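Local coordinates for beta-carbonic anhydrase (Methanothermobacter thermautotrophicus, PDB 1G5C), which catalyses the reversible hydration of carbon dioxide to bicarbonate as a zinc-dependent beta-class carbonic anhydrase, at residues D17-K22 / D51-K56. Residues are numbered along the deposited sequence; the frame is centred on the assembly and turned at random.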
ATOM      1  N   ASP A  17      -1.047  15.584   8.194  1.00 17.36           N
ATOM      2  CA  ASP A  17      -1.843  15.637   6.963  1.00 16.20           C
ATOM      3  C   ASP A  17      -3.309  15.977   7.241  1.00 15.72           C
ATOM      4  O   ASP A  17      -3.643  16.412   8.345  1.00 17.08           O
ATOM      5  CB  ASP A  17      -1.728  14.321   6.181  1.00 18.07           C
ATOM      6  CG  ASP A  17      -2.460  13.163   6.843  1.00 22.50           C
ATOM      7  OD1 ASP A  17      -3.190  13.381   7.839  1.00 22.38           O
ATOM      8  OD2 ASP A  17      -2.306  12.024   6.339  1.00 21.97           O
ATOM      9  N   LEU A  18      -4.188  15.778   6.259  1.00 14.89           N
ATOM     10  CA  LEU A  18      -5.591  16.147   6.438  1.00 16.71           C
ATOM     11  C   LEU A  18      -6.294  15.497   7.620  1.00 16.87           C
ATOM     12  O   LEU A  18      -7.253  16.053   8.140  1.00 17.31           O
ATOM     13  CB  LEU A  18      -6.395  15.933   5.142  1.00 16.83           C
ATOM     14  CG  LEU A  18      -5.966  16.755   3.906  1.00 19.17           C
ATOM     15  CD1 LEU A  18      -6.932  16.465   2.726  1.00 16.89           C
ATOM     16  CD2 LEU A  18      -5.984  18.273   4.222  1.00 17.19           C
ATOM     17  N   SER A  19      -5.789  14.355   8.081  1.00 17.13           N
ATOM     18  CA  SER A  19      -6.391  13.661   9.225  1.00 19.70           C
ATOM     19  C   SER A  19      -6.310  14.448  10.521  1.00 19.68           C
ATOM     20  O   SER A  19      -7.041  14.158  11.475  1.00 19.75           O
ATOM     21  CB  SER A  19      -5.721  12.303   9.441  1.00 19.91           C
ATOM     22  OG  SER A  19      -6.097  11.420   8.407  1.00 26.55           O
ATOM     23  N   ASP A  20      -5.419  15.433  10.561  1.00 16.86           N
ATOM     24  CA  ASP A  20      -5.251  16.258  11.749  1.00 20.32           C
ATOM     25  C   ASP A  20      -6.153  17.493  11.742  1.00 22.25           C
ATOM     26  O   ASP A  20      -6.115  18.307  12.673  1.00 23.79           O
ATOM     27  CB  ASP A  20      -3.783  16.676  11.879  1.00 23.58           C
ATOM     28  CG  ASP A  20      -2.859  15.483  12.054  1.00 27.53           C
ATOM     29  OD1 ASP A  20      -3.106  14.691  12.988  1.00 28.62           O
ATOM     30  OD2 ASP A  20      -1.901  15.331  11.265  1.00 27.50           O
ATOM     31  N   LEU A  21      -6.954  17.641  10.691  1.00 20.28           N
ATOM     32  CA  LEU A  21      -7.866  18.775  10.591  1.00 21.75           C
ATOM     33  C   LEU A  21      -9.286  18.253  10.762  1.00 21.89           C
ATOM     34  O   LEU A  21      -9.549  17.096  10.531  1.00 25.09           O
ATOM     35  CB  LEU A  21      -7.710  19.461   9.235  1.00 17.69           C
ATOM     36  CG  LEU A  21      -6.328  20.067   8.957  1.00 16.74           C
ATOM     37  CD1 LEU A  21      -6.350  20.751   7.603  1.00 15.57           C
ATOM     38  CD2 LEU A  21      -5.951  21.073  10.060  1.00 20.00           C
ATOM     39  N   LYS A  22     -10.204  19.115  11.157  1.00 24.04           N
ATOM     40  CA  LYS A  22     -11.576  18.696  11.371  1.00 24.11           C
ATOM     41  C   LYS A  22     -12.470  18.786  10.130  1.00 24.84           C
ATOM     42  O   LYS A  22     -13.355  17.956   9.948  1.00 23.60           O
ATOM     43  CB  LYS A  22     -12.171  19.531  12.517  1.00 26.17           C
ATOM     44  CG  LYS A  22     -13.646  19.337  12.783  1.00 29.76           C
ATOM     45  CD  LYS A  22     -13.988  19.711  14.229  1.00 34.07           C
ATOM     46  CE  LYS A  22     -15.417  19.304  14.574  1.00 37.98           C
ATOM     47  NZ  LYS A  22     -15.521  18.698  15.938  1.00 42.27           N
ATOM     48  N   ASP A  51      -3.080  14.472   0.931  1.00 15.74           N
ATOM     49  CA  ASP A  51      -4.519  14.380   0.621  1.00 16.15           C
ATOM     50  C   ASP A  51      -5.220  13.028   0.785  1.00 17.30           C
ATOM     51  O   ASP A  51      -6.447  12.981   0.877  1.00 17.97           O
ATOM     52  CB  ASP A  51      -4.805  14.872  -0.806  1.00 17.25           C
ATOM     53  CG  ASP A  51      -4.624  16.379  -0.967  1.00 21.85           C
ATOM     54  OD1 ASP A  51      -4.644  17.120   0.041  1.00 21.02           O
ATOM     55  OD2 ASP A  51      -4.476  16.830  -2.116  1.00 23.46           O
ATOM     56  N   ALA A  52      -4.470  11.935   0.797  1.00 16.23           N
ATOM     57  CA  ALA A  52      -5.100  10.626   0.951  1.00 15.49           C
ATOM     58  C   ALA A  52      -4.104   9.551   1.329  1.00 15.81           C
ATOM     59  O   ALA A  52      -2.919   9.672   1.034  1.00 15.05           O
ATOM     60  CB  ALA A  52      -5.793  10.227  -0.365  1.00 17.57           C
ATOM     61  N   LYS A  53      -4.597   8.503   1.984  1.00 14.93           N
ATOM     62  CA  LYS A  53      -3.783   7.353   2.358  1.00 15.54           C
ATOM     63  C   LYS A  53      -3.943   6.458   1.134  1.00 17.78           C
ATOM     64  O   LYS A  53      -5.058   6.335   0.601  1.00 16.09           O
ATOM     65  CB  LYS A  53      -4.353   6.665   3.604  1.00 17.41           C
ATOM     66  CG  LYS A  53      -4.016   7.350   4.928  1.00 21.72           C
ATOM     67  CD  LYS A  53      -4.620   8.742   5.012  1.00 26.22           C
ATOM     68  CE  LYS A  53      -4.379   9.366   6.370  1.00 25.57           C
ATOM     69  NZ  LYS A  53      -4.725  10.802   6.392  1.00 26.43           N
ATOM     70  N   VAL A  54      -2.862   5.829   0.682  1.00 15.20           N
ATOM     71  CA  VAL A  54      -2.960   5.029  -0.541  1.00 13.28           C
ATOM     72  C   VAL A  54      -2.499   3.580  -0.396  1.00 13.16           C
ATOM     73  O   VAL A  54      -1.370   3.310   0.010  1.00 10.36           O
ATOM     74  CB  VAL A  54      -2.152   5.711  -1.699  1.00 17.81           C
ATOM     75  CG1 VAL A  54      -2.347   4.955  -3.024  1.00  9.91           C
ATOM     76  CG2 VAL A  54      -2.605   7.151  -1.871  1.00 15.08           C
ATOM     77  N   ILE A  55      -3.391   2.651  -0.736  1.00 12.03           N
ATOM     78  CA  ILE A  55      -3.086   1.222  -0.681  1.00  8.95           C
ATOM     79  C   ILE A  55      -2.993   0.715  -2.116  1.00 10.97           C
ATOM     80  O   ILE A  55      -3.826   1.067  -2.958  1.00 11.39           O
ATOM     81  CB  ILE A  55      -4.199   0.463   0.062  1.00 10.39           C
ATOM     82  CG1 ILE A  55      -4.296   0.992   1.497  1.00 10.76           C
ATOM     83  CG2 ILE A  55      -3.917  -1.050   0.053  1.00 10.18           C
ATOM     84  CD1 ILE A  55      -5.554   0.530   2.269  1.00  9.38           C
ATOM     85  N   LYS A  56      -1.987  -0.105  -2.411  1.00 10.01           N
ATOM     86  CA  LYS A  56      -1.814  -0.634  -3.764  1.00 12.44           C
ATOM     87  C   LYS A  56      -1.291  -2.064  -3.761  1.00 14.03           C
ATOM     88  O   LYS A  56      -0.372  -2.400  -3.011  1.00 10.17           O
ATOM     89  CB  LYS A  56      -0.808   0.217  -4.579  1.00 10.62           C
ATOM     90  CG  LYS A  56      -1.231   1.653  -4.894  1.00 14.61           C
ATOM     91  CD  LYS A  56      -0.153   2.365  -5.754  1.00  7.77           C
ATOM     92  CE  LYS A  56      -0.577   3.757  -6.199  1.00 12.17           C
ATOM     93  NZ  LYS A  56       0.361   4.288  -7.265  1.00 14.13           N
TER
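Lys53 reaches from its strand to Asp17 and Ser19. The chain bends once, about CB-CG (chi2 64°), then runs extended to NZ, and on its way the side chain touches Leu77 of helix 64-77 and Asp79 of the loop after it. CE passes within 3.4 Å of both Ser19 OG and Asp17 OD2. At the tip, NZ donates to Asp17 OD2 at 2.7 Å, a salt-bridged hydrogen bond, coming from above the carboxylate plane, 38° out of it. A second, short hydrogen bond runs from NZ to Ser19 OG (2.5 Å). The other carboxylate oxygen, Asp17 OD1, takes the backbone N of Ser19 at 2.8 Å, forming an Asx turn at the start of the short 3-10 segment. Asp17 OD2 is also hydrogen-bonded to Ser35 OG of the second subunit, and Ser19 OG to Leu77 O. With an alanine here instead of Asp17, the buried Lys53 is likely to lose a salt-bridge partner, Ser35 of the second subunit a hydrogen-bond partner, and the Asx turn its acceptor. Beside this polar group, Leu18 CD1 packs 3.6 Å from Asp51 OD1, while Asp51 OD2 accepts from Gly48 N. The contact ties the loop between helix 3-10 and strand 27-32 to strand 53-57, outermost in this chain's sheet, whose Val54 and Lys56 make backbone hydrogen bonds to the second subunit.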